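Long-range contacts in CpuTA1 (Curtobacterium pusillum, PDB 5K3W), which binds pyridoxal-5'-phosphate as a member of the class IV aminotransferase family, with two chains in its assembly: residues V55-A60 against G74-S79; A81-P86 against A171-L176; A205-T210 against G229-T234; G233-A238 against W267-V272. All coordinates share one frame; numbering follows the deposited sequence.

Contact 1 of 4, residues V55-A60 against G74-S79. With PLP (pyridoxal-5'-phosphate), chain C.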
loop_
_atom_site.group_PDB
_atom_site.type_symbol
_atom_site.label_atom_id
_atom_site.label_comp_id
_atom_site.label_asym_id
_atom_site.label_seq_id
_atom_site.Cartn_x
_atom_site.Cartn_y
_atom_site.Cartn_z
ATOM N N VAL A 55 -1.656 -8.582 -3.973
ATOM C CA VAL A 55 -1.441 -9.379 -2.776
ATOM C C VAL A 55 -0.136 -10.160 -2.921
ATOM O O VAL A 55 0.427 -10.282 -4.010
ATOM C CB VAL A 55 -2.640 -10.314 -2.500
ATOM C CG1 VAL A 55 -3.884 -9.488 -2.201
ATOM C CG2 VAL A 55 -2.888 -11.216 -3.685
ATOM N N PHE A 56 0.363 -10.677 -1.802
ATOM C CA PHE A 56 1.609 -11.424 -1.859
ATOM C C PHE A 56 1.640 -12.465 -0.754
ATOM O O PHE A 56 0.887 -12.387 0.216
ATOM C CB PHE A 56 2.834 -10.506 -1.740
ATOM C CG PHE A 56 3.134 -10.085 -0.333
ATOM C CD1 PHE A 56 2.437 -9.024 0.249
ATOM C CD2 PHE A 56 4.105 -10.761 0.419
ATOM C CE1 PHE A 56 2.697 -8.633 1.550
ATOM C CE2 PHE A 56 4.386 -10.372 1.724
ATOM C CZ PHE A 56 3.684 -9.298 2.296
ATOM N N GLU A 57 2.540 -13.436 -0.917
ATOM C CA GLU A 57 2.874 -14.415 0.114
ATOM C C GLU A 57 4.385 -14.587 0.163
ATOM O O GLU A 57 5.057 -14.547 -0.875
ATOM C CB GLU A 57 2.226 -15.788 -0.159
ATOM C CG GLU A 57 0.750 -15.855 0.136
ATOM C CD GLU A 57 0.475 -15.828 1.611
ATOM O OE1 GLU A 57 1.355 -16.248 2.401
ATOM O OE2 GLU A 57 -0.627 -15.381 1.983
ATOM N N THR A 58 4.914 -14.800 1.362
ATOM C CA THR A 58 6.321 -15.135 1.542
ATOM C C THR A 58 6.406 -16.481 2.246
ATOM O O THR A 58 5.777 -16.668 3.292
ATOM C CB THR A 58 7.055 -14.065 2.349
ATOM O OG1 THR A 58 6.872 -12.795 1.714
ATOM C CG2 THR A 58 8.526 -14.372 2.370
ATOM N N ILE A 59 7.185 -17.406 1.675
ATOM C CA ILE A 59 7.198 -18.805 2.089
ATOM C C ILE A 59 8.632 -19.258 2.325
ATOM O O ILE A 59 9.461 -19.209 1.411
ATOM C CB ILE A 59 6.530 -19.702 1.043
ATOM C CG1 ILE A 59 5.147 -19.143 0.665
ATOM C CG2 ILE A 59 6.470 -21.136 1.556
ATOM C CD1 ILE A 59 4.520 -19.777 -0.612
ATOM N N ALA A 60 8.920 -19.729 3.537
ATOM C CA ALA A 60 10.234 -20.296 3.813
ATOM C C ALA A 60 10.427 -21.603 3.046
ATOM O O ALA A 60 9.509 -22.427 2.930
ATOM C CB ALA A 60 10.412 -20.535 5.314
ATOM N N GLY A 74 -3.690 -21.062 0.153
ATOM C CA GLY A 74 -5.041 -20.757 0.586
ATOM C C GLY A 74 -5.185 -19.307 0.991
ATOM O O GLY A 74 -6.174 -18.651 0.643
ATOM N N ARG A 75 -4.182 -18.776 1.710
ATOM C CA ARG A 75 -4.246 -17.401 2.181
ATOM C C ARG A 75 -4.000 -16.415 1.052
ATOM O O ARG A 75 -4.569 -15.320 1.060
ATOM C CB ARG A 75 -3.255 -17.175 3.327
ATOM C CG ARG A 75 -3.452 -15.846 4.042
ATOM C CD ARG A 75 -2.496 -15.673 5.217
ATOM N NE ARG A 75 -1.098 -15.607 4.804
ATOM C CZ ARG A 75 -0.060 -15.661 5.638
ATOM N NH1 ARG A 75 -0.251 -15.784 6.946
ATOM N NH2 ARG A 75 1.177 -15.586 5.165
ATOM N N LEU A 76 -3.190 -16.784 0.061
ATOM C CA LEU A 76 -3.094 -15.955 -1.135
ATOM C C LEU A 76 -4.476 -15.722 -1.730
ATOM O O LEU A 76 -4.842 -14.587 -2.071
ATOM C CB LEU A 76 -2.177 -16.618 -2.158
ATOM C CG LEU A 76 -1.909 -15.859 -3.452
ATOM C CD1 LEU A 76 -0.923 -14.674 -3.228
ATOM C CD2 LEU A 76 -1.392 -16.845 -4.486
ATOM N N ALA A 77 -5.266 -16.802 -1.832
ATOM C CA ALA A 77 -6.611 -16.722 -2.394
ATOM C C ALA A 77 -7.509 -15.859 -1.532
ATOM O O ALA A 77 -8.296 -15.055 -2.047
ATOM C CB ALA A 77 -7.215 -18.129 -2.533
ATOM N N HIS A 78 -7.411 -16.029 -0.211
ATOM C CA HIS A 78 -8.222 -15.242 0.710
ATOM C C HIS A 78 -7.894 -13.750 0.617
ATOM O O HIS A 78 -8.799 -12.910 0.608
ATOM C CB HIS A 78 -8.008 -15.759 2.129
ATOM C CG HIS A 78 -8.756 -14.982 3.159
ATOM N ND1 HIS A 78 -10.132 -15.003 3.251
ATOM C CD2 HIS A 78 -8.327 -14.140 4.129
ATOM C CE1 HIS A 78 -10.516 -14.218 4.240
ATOM N NE2 HIS A 78 -9.440 -13.680 4.789
ATOM N N SER A 79 -6.600 -13.399 0.567
ATOM C CA SER A 79 -6.211 -12.005 0.367
ATOM C C SER A 79 -6.712 -11.505 -0.974
ATOM O O SER A 79 -7.279 -10.410 -1.065
ATOM C CB SER A 79 -4.695 -11.844 0.459
ATOM O OG SER A 79 -4.203 -12.312 1.706
HETATM N N1 PLP C . 1.090 -10.279 9.911
HETATM C C2 PLP C . 1.410 -9.687 8.725
HETATM C C2A PLP C . 0.928 -8.284 8.408
HETATM C C3 PLP C . 2.167 -10.384 7.802
HETATM O O3 PLP C . 2.465 -9.747 6.588
HETATM C C4 PLP C . 2.586 -11.663 8.082
HETATM C C4A PLP C . 3.436 -12.468 7.136
HETATM C C5 PLP C . 2.272 -12.253 9.268
HETATM C C6 PLP C . 1.510 -11.548 10.184
HETATM C C5A PLP C . 2.768 -13.663 9.571
HETATM O O4P PLP C . 2.335 -14.613 8.615
HETATM P P PLP C . 3.216 -15.903 8.295
HETATM O O1P PLP C . 3.586 -16.626 9.571
HETATM O O2P PLP C . 4.469 -15.534 7.538
HETATM O O3P PLP C . 2.411 -16.860 7.455
HETATM O O HOH W 1 -1.783 -13.435 0.806
#
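Glu-57, on strand 54-62, and Arg-75, on helix 69-82, meet side-on: the carboxylate and guanidinium planes lie 24° apart, and each oxygen is gripped by its own nitrogen. Arg-75 NE gives the straighter bond, reaching Glu-57 OE2 at 2.9 Å with an N-H...O angle of 177° and with Glu-57 OE2 in the guanidinium plane. Arg-75 NH2 approaches Glu-57 OE1 at 2.8 Å, somewhat tilted, and both oxygens use their syn lone pairs. The bend of the arginine chain at chi3 (65°) turns the guanidinium across the glutamate, leaving the edge that carries NH1 and NH2 to face the cofactor phosphate. Both of these nitrogens donate to PLP O3P at 2.9 Å. Glu-57 is thus the second-shell residue that fixes the arginine's rotation, and its OE1 is itself held by His-72. A water joins Glu-57 OE2, the carbonyl of Phe-56 and Ser-79 OG, the hydroxyl lying 2.8 Å from it. Beside this polar set, Glu-57 CG runs past Leu-76 CB in the opposite direction, at 3.8 Å. Val-55 CG2 touches Leu-76 CD1 at 4.0 Å, while Val-55 CG1 rests on Ser-79 CB at 3.6 Å. The helix packs nearly antiparallel to the strand, and the buried row of carboxylate, guanidinium and phosphate belongs to the phosphate end of the pyridoxal-5'-phosphate pocket.

Contact 2 of 4, residues A81-P86 against A171-L176. With PLP (pyridoxal-5'-phosphate), chain C.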
loop_
_atom_site.group_PDB
_atom_site.type_symbol
_atom_site.label_atom_id
_atom_site.label_comp_id
_atom_site.label_asym_id
_atom_site.label_seq_id
_atom_site.Cartn_x
_atom_site.Cartn_y
_atom_site.Cartn_z
ATOM N N ALA A 81 -9.317 -12.454 -2.564
ATOM C CA ALA A 81 -10.763 -12.253 -2.498
ATOM C C ALA A 81 -11.108 -10.961 -1.769
ATOM O O ALA A 81 -12.017 -10.234 -2.185
ATOM C CB ALA A 81 -11.444 -13.457 -1.820
ATOM N N LEU A 82 -10.394 -10.658 -0.681
ATOM C CA LEU A 82 -10.626 -9.393 0.006
ATOM C C LEU A 82 -10.411 -8.190 -0.913
ATOM O O LEU A 82 -11.076 -7.161 -0.743
ATOM C CB LEU A 82 -9.729 -9.284 1.239
ATOM C CG LEU A 82 -10.033 -10.238 2.404
ATOM C CD1 LEU A 82 -9.031 -10.050 3.523
ATOM C CD2 LEU A 82 -11.450 -10.063 2.934
ATOM N N LEU A 83 -9.488 -8.286 -1.873
ATOM C CA LEU A 83 -9.218 -7.192 -2.799
ATOM C C LEU A 83 -10.021 -7.296 -4.099
ATOM O O LEU A 83 -9.719 -6.585 -5.067
ATOM C CB LEU A 83 -7.716 -7.122 -3.115
ATOM C CG LEU A 83 -6.848 -6.281 -2.172
ATOM C CD1 LEU A 83 -6.696 -6.972 -0.840
ATOM C CD2 LEU A 83 -5.477 -5.951 -2.776
ATOM N N ASP A 84 -11.035 -8.159 -4.140
ATOM C CA ASP A 84 -11.840 -8.362 -5.345
ATOM C C ASP A 84 -10.968 -8.744 -6.539
ATOM O O ASP A 84 -11.270 -8.391 -7.681
ATOM C CB ASP A 84 -12.684 -7.128 -5.686
ATOM C CG ASP A 84 -13.556 -6.669 -4.536
ATOM O OD1 ASP A 84 -14.260 -7.507 -3.936
ATOM O OD2 ASP A 84 -13.533 -5.457 -4.225
ATOM N N LEU A 85 -9.878 -9.448 -6.293
ATOM C CA LEU A 85 -9.153 -10.003 -7.425
ATOM C C LEU A 85 -9.748 -11.348 -7.823
ATOM O O LEU A 85 -10.461 -11.992 -7.040
ATOM C CB LEU A 85 -7.674 -10.159 -7.074
ATOM C CG LEU A 85 -6.893 -8.852 -6.907
ATOM C CD1 LEU A 85 -5.630 -9.076 -6.076
ATOM C CD2 LEU A 85 -6.547 -8.252 -8.269
ATOM N N PRO A 86 -9.496 -11.798 -9.046
ATOM C CA PRO A 86 -9.940 -13.140 -9.432
ATOM C C PRO A 86 -9.195 -14.200 -8.638
ATOM O O PRO A 86 -8.116 -13.973 -8.084
ATOM C CB PRO A 86 -9.601 -13.225 -10.924
ATOM C CG PRO A 86 -9.304 -11.800 -11.346
ATOM C CD PRO A 86 -8.777 -11.115 -10.132
ATOM N N ALA A 171 -8.491 -4.810 5.916
ATOM C CA ALA A 171 -7.844 -5.333 7.111
ATOM C C ALA A 171 -7.816 -6.853 7.065
ATOM O O ALA A 171 -8.822 -7.500 6.759
ATOM C CB ALA A 171 -8.559 -4.854 8.375
ATOM N N GLY A 172 -6.652 -7.418 7.365
ATOM C CA GLY A 172 -6.462 -8.844 7.301
ATOM C C GLY A 172 -6.091 -9.365 5.937
ATOM O O GLY A 172 -6.042 -10.591 5.751
ATOM N N ALA A 173 -5.856 -8.480 4.969
ATOM C CA ALA A 173 -5.317 -8.877 3.676
ATOM C C ALA A 173 -3.796 -8.706 3.662
ATOM O O ALA A 173 -3.259 -7.753 4.229
ATOM C CB ALA A 173 -5.960 -8.056 2.556
ATOM N N LYS A 174 -3.104 -9.645 3.016
ATOM C CA LYS A 174 -1.652 -9.551 2.835
ATOM C C LYS A 174 -1.401 -8.843 1.510
ATOM O O LYS A 174 -1.182 -9.464 0.464
ATOM C CB LYS A 174 -1.030 -10.934 2.864
ATOM C CG LYS A 174 0.373 -11.003 3.398
ATOM C CD LYS A 174 0.799 -12.465 3.473
ATOM C CE LYS A 174 2.274 -12.590 3.759
ATOM N NZ LYS A 174 2.595 -11.725 4.882
ATOM N N SER A 175 -1.476 -7.512 1.548
ATOM C CA SER A 175 -1.467 -6.727 0.324
ATOM C C SER A 175 -0.079 -6.150 0.079
ATOM O O SER A 175 0.826 -6.250 0.919
ATOM C CB SER A 175 -2.513 -5.604 0.365
ATOM O OG SER A 175 -2.047 -4.448 1.058
ATOM N N LEU A 176 0.079 -5.560 -1.115
ATOM C CA LEU A 176 1.308 -4.880 -1.486
ATOM C C LEU A 176 1.394 -3.492 -0.894
ATOM O O LEU A 176 2.464 -2.888 -0.955
ATOM C CB LEU A 176 1.437 -4.787 -3.004
ATOM C CG LEU A 176 1.436 -6.142 -3.713
ATOM C CD1 LEU A 176 1.361 -5.964 -5.216
ATOM C CD2 LEU A 176 2.675 -6.958 -3.318
HETATM N N1 PLP C . 1.090 -10.279 9.911
HETATM C C2 PLP C . 1.410 -9.687 8.725
HETATM C C2A PLP C . 0.928 -8.284 8.408
HETATM C C3 PLP C . 2.167 -10.384 7.802
HETATM O O3 PLP C . 2.465 -9.747 6.588
HETATM C C4 PLP C . 2.586 -11.663 8.082
HETATM C C4A PLP C . 3.436 -12.468 7.136
HETATM C C5 PLP C . 2.272 -12.253 9.268
HETATM C C6 PLP C . 1.510 -11.548 10.184
HETATM C C5A PLP C . 2.768 -13.663 9.571
HETATM O O4P PLP C . 2.335 -14.613 8.615
HETATM P P PLP C . 3.216 -15.903 8.295
HETATM O O1P PLP C . 3.586 -16.626 9.571
HETATM O O2P PLP C . 4.469 -15.534 7.538
HETATM O O3P PLP C . 2.411 -16.860 7.455
#
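Helix 69-82 ends in a Schellman motif, and Leu-82, its last residue, and Leu-83, just beyond it, lean on Ala-173 in the loop that delivers Lys-174 to the pyridoxal-5'-phosphate pocket. Asp-84, with positive phi, is the C-prime residue of that motif: its N bonds to Ala-81 O, and Leu-85 N bonds to Ala-80 O. The Ala-173 methyl is met by both leucines. Leu-83 CD1 reaches Ala-173 CB at 3.6 Å, and Leu-82 CD1 comes to the same methyl at 3.8 Å. With CG anti to its carbonyl carbon (chi1 -68°) and an extended end, Leu-82 also brings CD1 to within 3.8 Å of Gly-172 O, a van der Waals contact. The other branch of Leu-83, CD2, lies 4.3 Å from Ser-175 CB, whose hydroxyl is engaged by Ser-177 N. Gly-172 turns the chain with a positive phi. Lys-174 leaves the opposite side of the loop and its side chain runs to the cofactor, while Ser-79 OG and Phe-56 bond to its backbone. Asp-84 OD2, at the turn itself, forms salt bridges with Arg-186 and Arg-190 of the second subunit. No hydrogen bond joins the two segments: they meet by apolar packing, while the polar ties named for the loop run to other parts of the chain.

Contact 3 of 4, residues A205-T210 against G229-T234. With PLP (pyridoxal-5'-phosphate), chain C.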
loop_
_atom_site.group_PDB
_atom_site.type_symbol
_atom_site.label_atom_id
_atom_site.label_comp_id
_atom_site.label_asym_id
_atom_site.label_seq_id
_atom_site.Cartn_x
_atom_site.Cartn_y
_atom_site.Cartn_z
ATOM N N ALA A 205 -4.399 -5.793 21.437
ATOM C CA ALA A 205 -3.221 -6.285 20.745
ATOM C C ALA A 205 -3.642 -6.924 19.434
ATOM O O ALA A 205 -4.575 -7.730 19.402
ATOM C CB ALA A 205 -2.471 -7.294 21.620
ATOM N N LEU A 206 -2.968 -6.545 18.345
ATOM C CA LEU A 206 -3.330 -7.040 17.022
ATOM C C LEU A 206 -2.278 -7.983 16.455
ATOM O O LEU A 206 -2.440 -9.203 16.503
ATOM C CB LEU A 206 -3.553 -5.878 16.056
ATOM C CG LEU A 206 -4.757 -4.967 16.319
ATOM C CD1 LEU A 206 -4.808 -3.880 15.262
ATOM C CD2 LEU A 206 -6.081 -5.752 16.347
ATOM N N GLU A 207 -1.212 -7.431 15.901
ATOM C CA GLU A 207 -0.188 -8.203 15.202
ATOM C C GLU A 207 1.005 -7.279 14.981
ATOM O O GLU A 207 0.971 -6.092 15.322
ATOM C CB GLU A 207 -0.707 -8.764 13.872
ATOM C CG GLU A 207 -0.717 -7.769 12.689
ATOM C CD GLU A 207 -1.527 -8.283 11.480
ATOM O OE1 GLU A 207 -1.496 -9.511 11.223
ATOM O OE2 GLU A 207 -2.208 -7.468 10.797
ATOM N N GLY A 208 2.064 -7.836 14.418
ATOM C CA GLY A 208 3.177 -7.048 13.958
ATOM C C GLY A 208 2.981 -6.670 12.506
ATOM O O GLY A 208 2.142 -7.235 11.802
ATOM N N PRO A 209 3.739 -5.689 12.029
ATOM C CA PRO A 209 3.622 -5.317 10.615
ATOM C C PRO A 209 3.981 -6.453 9.681
ATOM O O PRO A 209 3.598 -6.414 8.504
ATOM C CB PRO A 209 4.598 -4.140 10.478
ATOM C CG PRO A 209 5.544 -4.311 11.598
ATOM C CD PRO A 209 4.756 -4.899 12.730
ATOM N N THR A 210 4.707 -7.469 10.163
ATOM C CA THR A 210 5.031 -8.607 9.310
ATOM C C THR A 210 4.902 -9.945 10.023
ATOM O O THR A 210 5.440 -10.939 9.529
ATOM C CB THR A 210 6.463 -8.512 8.774
ATOM O OG1 THR A 210 7.371 -8.378 9.879
ATOM C CG2 THR A 210 6.608 -7.324 7.837
ATOM N N GLY A 229 -9.102 -8.207 12.017
ATOM C CA GLY A 229 -8.450 -7.461 10.955
ATOM C C GLY A 229 -6.955 -7.695 10.885
ATOM O O GLY A 229 -6.197 -6.749 10.649
ATOM N N ILE A 230 -6.522 -8.946 11.074
ATOM C CA ILE A 230 -5.126 -9.354 11.075
ATOM C C ILE A 230 -5.013 -10.615 10.224
ATOM O O ILE A 230 -6.012 -11.253 9.884
ATOM C CB ILE A 230 -4.600 -9.640 12.498
ATOM C CG1 ILE A 230 -5.248 -10.921 13.040
ATOM C CG2 ILE A 230 -4.879 -8.469 13.422
ATOM C CD1 ILE A 230 -4.738 -11.366 14.382
ATOM N N LEU A 231 -3.774 -10.994 9.920
ATOM C CA LEU A 231 -3.528 -12.228 9.189
ATOM C C LEU A 231 -3.618 -13.430 10.119
ATOM O O LEU A 231 -3.231 -13.360 11.286
ATOM C CB LEU A 231 -2.150 -12.202 8.527
ATOM C CG LEU A 231 -2.022 -11.599 7.128
ATOM C CD1 LEU A 231 -2.480 -10.169 7.077
ATOM C CD2 LEU A 231 -0.584 -11.671 6.715
ATOM N N ALA A 232 -4.156 -14.530 9.600
ATOM C CA ALA A 232 -3.989 -15.830 10.238
ATOM C C ALA A 232 -2.628 -16.334 9.805
ATOM O O ALA A 232 -2.425 -16.639 8.627
ATOM C CB ALA A 232 -5.093 -16.803 9.831
ATOM N N GLY A 233 -1.675 -16.364 10.732
ATOM C CA GLY A 233 -0.309 -16.682 10.363
ATOM C C GLY A 233 -0.110 -18.177 10.169
ATOM O O GLY A 233 -0.556 -18.999 10.970
ATOM N N THR A 234 0.570 -18.530 9.084
ATOM C CA THR A 234 0.954 -19.926 8.946
ATOM C C THR A 234 1.937 -20.328 10.043
ATOM O O THR A 234 1.860 -21.450 10.553
ATOM C CB THR A 234 1.515 -20.203 7.545
ATOM O OG1 THR A 234 2.758 -19.520 7.346
ATOM C CG2 THR A 234 0.530 -19.763 6.481
HETATM N N1 PLP C . 1.090 -10.279 9.911
HETATM C C2 PLP C . 1.410 -9.687 8.725
HETATM C C2A PLP C . 0.928 -8.284 8.408
HETATM C C3 PLP C . 2.167 -10.384 7.802
HETATM O O3 PLP C . 2.465 -9.747 6.588
HETATM C C4 PLP C . 2.586 -11.663 8.082
HETATM C C4A PLP C . 3.436 -12.468 7.136
HETATM C C5 PLP C . 2.272 -12.253 9.268
HETATM C C6 PLP C . 1.510 -11.548 10.184
HETATM C C5A PLP C . 2.768 -13.663 9.571
HETATM O O4P PLP C . 2.335 -14.613 8.615
HETATM P P PLP C . 3.216 -15.903 8.295
HETATM O O1P PLP C . 3.586 -16.626 9.571
HETATM O O2P PLP C . 4.469 -15.534 7.538
HETATM O O3P PLP C . 2.411 -16.860 7.455
#
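Glu-207 and Ile-230 lie alongside each other, their side chains running in opposite directions, so that Glu-207 OE1 sits 3.4 Å from Ile-230 CB. In Glu-207 CG stands between the backbone N and the carbonyl carbon (chi1 81°), and beyond it the chain is extended, carrying the carboxylate to the backbone of the facing loop. There Leu-231 N donates to Glu-207 OE1 at 3.0 Å with an N-H...O angle of 165°, meeting the oxygen on its syn side but out of the carboxylate plane. The same oxygen is 3.0 Å from PLP N1, placing the glutamate at the ring-nitrogen end of the cofactor, the position an acidic residue also holds in other class IV aminotransferases. Both loops thus belong to the pyridoxal-5'-phosphate pocket, and between them they take the pyridine ring on its two faces. Leu-231 CD2 presses over one face, 3.2 Å from PLP C3, a tight approach; Thr-210 O stands over the opposite face, 3.3 Å from PLP C4. Pro-209 O, which also accepts a bond from Asn-181, comes close to the C2A methyl. Away from the ring, Ile-230 sends CG2 beside its backbone N to reach Leu-206 CB at 3.9 Å, the two side chains crossing at a slant. Its other branch ends with CD1 at 3.8 Å from Leu-206 O.

Contact 4 of 4, residues G233-A238 against W267-V272. With PLP (pyridoxal-5'-phosphate), chain C.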
loop_
_atom_site.group_PDB
_atom_site.type_symbol
_atom_site.label_atom_id
_atom_site.label_comp_id
_atom_site.label_asym_id
_atom_site.label_seq_id
_atom_site.Cartn_x
_atom_site.Cartn_y
_atom_site.Cartn_z
ATOM N N GLY A 233 -1.675 -16.364 10.732
ATOM C CA GLY A 233 -0.309 -16.682 10.363
ATOM C C GLY A 233 -0.110 -18.177 10.169
ATOM O O GLY A 233 -0.556 -18.999 10.970
ATOM N N THR A 234 0.570 -18.530 9.084
ATOM C CA THR A 234 0.954 -19.926 8.946
ATOM C C THR A 234 1.937 -20.328 10.043
ATOM O O THR A 234 1.860 -21.450 10.553
ATOM C CB THR A 234 1.515 -20.203 7.545
ATOM O OG1 THR A 234 2.758 -19.520 7.346
ATOM C CG2 THR A 234 0.530 -19.763 6.481
ATOM N N THR A 235 2.820 -19.418 10.472
ATOM C CA THR A 235 3.777 -19.771 11.522
ATOM C C THR A 235 3.094 -19.922 12.877
ATOM O O THR A 235 3.381 -20.867 13.622
ATOM C CB THR A 235 4.890 -18.723 11.599
ATOM O OG1 THR A 235 5.401 -18.484 10.286
ATOM C CG2 THR A 235 6.032 -19.205 12.491
ATOM N N GLN A 236 2.176 -19.008 13.204
ATOM C CA GLN A 236 1.424 -19.098 14.453
ATOM C C GLN A 236 0.704 -20.438 14.583
ATOM O O GLN A 236 0.692 -21.046 15.665
ATOM C CB GLN A 236 0.430 -17.935 14.540
ATOM C CG GLN A 236 -0.528 -18.017 15.703
ATOM C CD GLN A 236 -1.768 -18.849 15.380
ATOM O OE1 GLN A 236 -2.459 -18.598 14.392
ATOM N NE2 GLN A 236 -2.045 -19.850 16.212
ATOM N N ALA A 237 0.075 -20.911 13.504
ATOM C CA ALA A 237 -0.553 -22.225 13.580
ATOM C C ALA A 237 0.483 -23.301 13.894
ATOM O O ALA A 237 0.245 -24.171 14.739
ATOM C CB ALA A 237 -1.309 -22.547 12.289
ATOM N N ALA A 238 1.651 -23.253 13.249
ATOM C CA ALA A 238 2.657 -24.256 13.579
ATOM C C ALA A 238 3.181 -24.075 14.997
ATOM O O ALA A 238 3.607 -25.051 15.625
ATOM C CB ALA A 238 3.809 -24.221 12.582
ATOM N N TRP A 267 6.465 -13.789 21.865
ATOM C CA TRP A 267 7.167 -14.000 20.604
ATOM C C TRP A 267 6.438 -13.288 19.474
ATOM O O TRP A 267 5.209 -13.178 19.475
ATOM C CB TRP A 267 7.284 -15.494 20.224
ATOM C CG TRP A 267 7.986 -16.356 21.217
ATOM C CD1 TRP A 267 9.285 -16.776 21.169
ATOM C CD2 TRP A 267 7.421 -16.931 22.401
ATOM N NE1 TRP A 267 9.560 -17.578 22.246
ATOM C CE2 TRP A 267 8.432 -17.692 23.018
ATOM C CE3 TRP A 267 6.151 -16.889 22.991
ATOM C CZ2 TRP A 267 8.221 -18.393 24.211
ATOM C CZ3 TRP A 267 5.937 -17.590 24.163
ATOM C CH2 TRP A 267 6.968 -18.328 24.765
ATOM N N LEU A 268 7.215 -12.811 18.504
ATOM C CA LEU A 268 6.725 -12.506 17.166
ATOM C C LEU A 268 7.099 -13.662 16.245
ATOM O O LEU A 268 8.259 -14.089 16.225
ATOM C CB LEU A 268 7.335 -11.210 16.633
ATOM C CG LEU A 268 6.922 -9.920 17.325
ATOM C CD1 LEU A 268 7.353 -8.736 16.490
ATOM C CD2 LEU A 268 5.423 -9.910 17.575
ATOM N N VAL A 269 6.137 -14.163 15.482
ATOM C CA VAL A 269 6.384 -15.305 14.602
ATOM C C VAL A 269 5.967 -14.957 13.176
ATOM O O VAL A 269 4.989 -14.235 12.957
ATOM C CB VAL A 269 5.651 -16.571 15.105
ATOM C CG1 VAL A 269 6.070 -16.886 16.528
ATOM C CG2 VAL A 269 4.123 -16.400 15.006
ATOM N N SER A 270 6.721 -15.464 12.209
ATOM C CA SER A 270 6.457 -15.234 10.793
ATOM C C SER A 270 7.286 -16.244 10.008
ATOM O O SER A 270 8.179 -16.895 10.559
ATOM C CB SER A 270 6.783 -13.791 10.383
ATOM O OG SER A 270 8.161 -13.512 10.514
ATOM N N SER A 271 6.992 -16.357 8.705
ATOM C CA SER A 271 7.449 -17.518 7.938
ATOM C C SER A 271 8.967 -17.603 7.851
ATOM O O SER A 271 9.538 -18.684 8.035
ATOM C CB SER A 271 6.859 -17.511 6.531
ATOM O OG SER A 271 5.499 -17.874 6.556
ATOM N N VAL A 272 9.642 -16.495 7.550
ATOM C CA VAL A 272 11.081 -16.552 7.291
ATOM C C VAL A 272 11.891 -16.417 8.573
ATOM O O VAL A 272 12.827 -17.186 8.810
ATOM C CB VAL A 272 11.488 -15.480 6.264
ATOM C CG1 VAL A 272 13.001 -15.429 6.141
ATOM C CG2 VAL A 272 10.884 -15.804 4.925
HETATM N N1 PLP C . 1.090 -10.279 9.911
HETATM C C2 PLP C . 1.410 -9.687 8.725
HETATM C C2A PLP C . 0.928 -8.284 8.408
HETATM C C3 PLP C . 2.167 -10.384 7.802
HETATM O O3 PLP C . 2.465 -9.747 6.588
HETATM C C4 PLP C . 2.586 -11.663 8.082
HETATM C C4A PLP C . 3.436 -12.468 7.136
HETATM C C5 PLP C . 2.272 -12.253 9.268
HETATM C C6 PLP C . 1.510 -11.548 10.184
HETATM C C5A PLP C . 2.768 -13.663 9.571
HETATM O O4P PLP C . 2.335 -14.613 8.615
HETATM P P PLP C . 3.216 -15.903 8.295
HETATM O O1P PLP C . 3.586 -16.626 9.571
HETATM O O2P PLP C . 4.469 -15.534 7.538
HETATM O O3P PLP C . 2.411 -16.860 7.455
#
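Thr-235 and Val-269 carry the apolar part: the threonine methyl CG2 lies 3.7 Å from Val-269 CB, the two side chains passing in opposite directions. Val-269 CG2 fits against the backbone of the next helical residue, 3.7 Å from Gln-236 N, while the amide of Gln-236 leads off to Tyr-252. The polar part is shared through the cofactor phosphate, with no clear hydrogen bond running directly between helix and strand. On the helix, Thr-234 gives O3P two bonds, from N at 3.0 Å and from OG1 at 2.7 Å. Thr-235 does the same for O1P, with its N at 3.0 Å and its OG1 at 2.7 Å; OG1 stands anti to the carbonyl carbon (chi1 -49°), beside its own N-H, and the pair close on one oxygen. This is a phosphate site at a helix N-terminus, with Gly-233 as N-cap of helix 234-245, and the helix dipole would probably help to hold the anion. Strand 265-270 completes it just past its end, where Ser-271 binds O2P from N at 2.9 Å and from OG at 2.7 Å. Each of the three terminal phosphate oxygens therefore receives a backbone N-H and a hydroxyl from one residue. Close approach without bonding also occurs: Thr-235 OG1 lies beside the Ser-270 carbonyl and Ser-271 N, but the directions do not suit hydrogen bonds.

All four contacts contribute residues to the pyridoxal-5'-phosphate pocket, contact 2 through Lys-174; contacts 1, 3 and 4 are buried, while contact 2, where helix 69-82 ends near the second subunit, is only partly so. That helix serves contacts 1 and 2, first with Arg-75 among apolar neighbours, then with leucines at and just past its end. Gly-233 and Thr-234 belong to both contacts 3 and 4. Contact 3 holds the ring and, through the shared Thr-234, reaches the phosphate as contacts 1 and 4 do, one with a guanidinium and the other with N-H groups and hydroxyls. Arg-75 of contact 1 also bonds to Ala-232 O of contact 3. Contacts 2 and 4 do not touch, their centres about 20 Å apart.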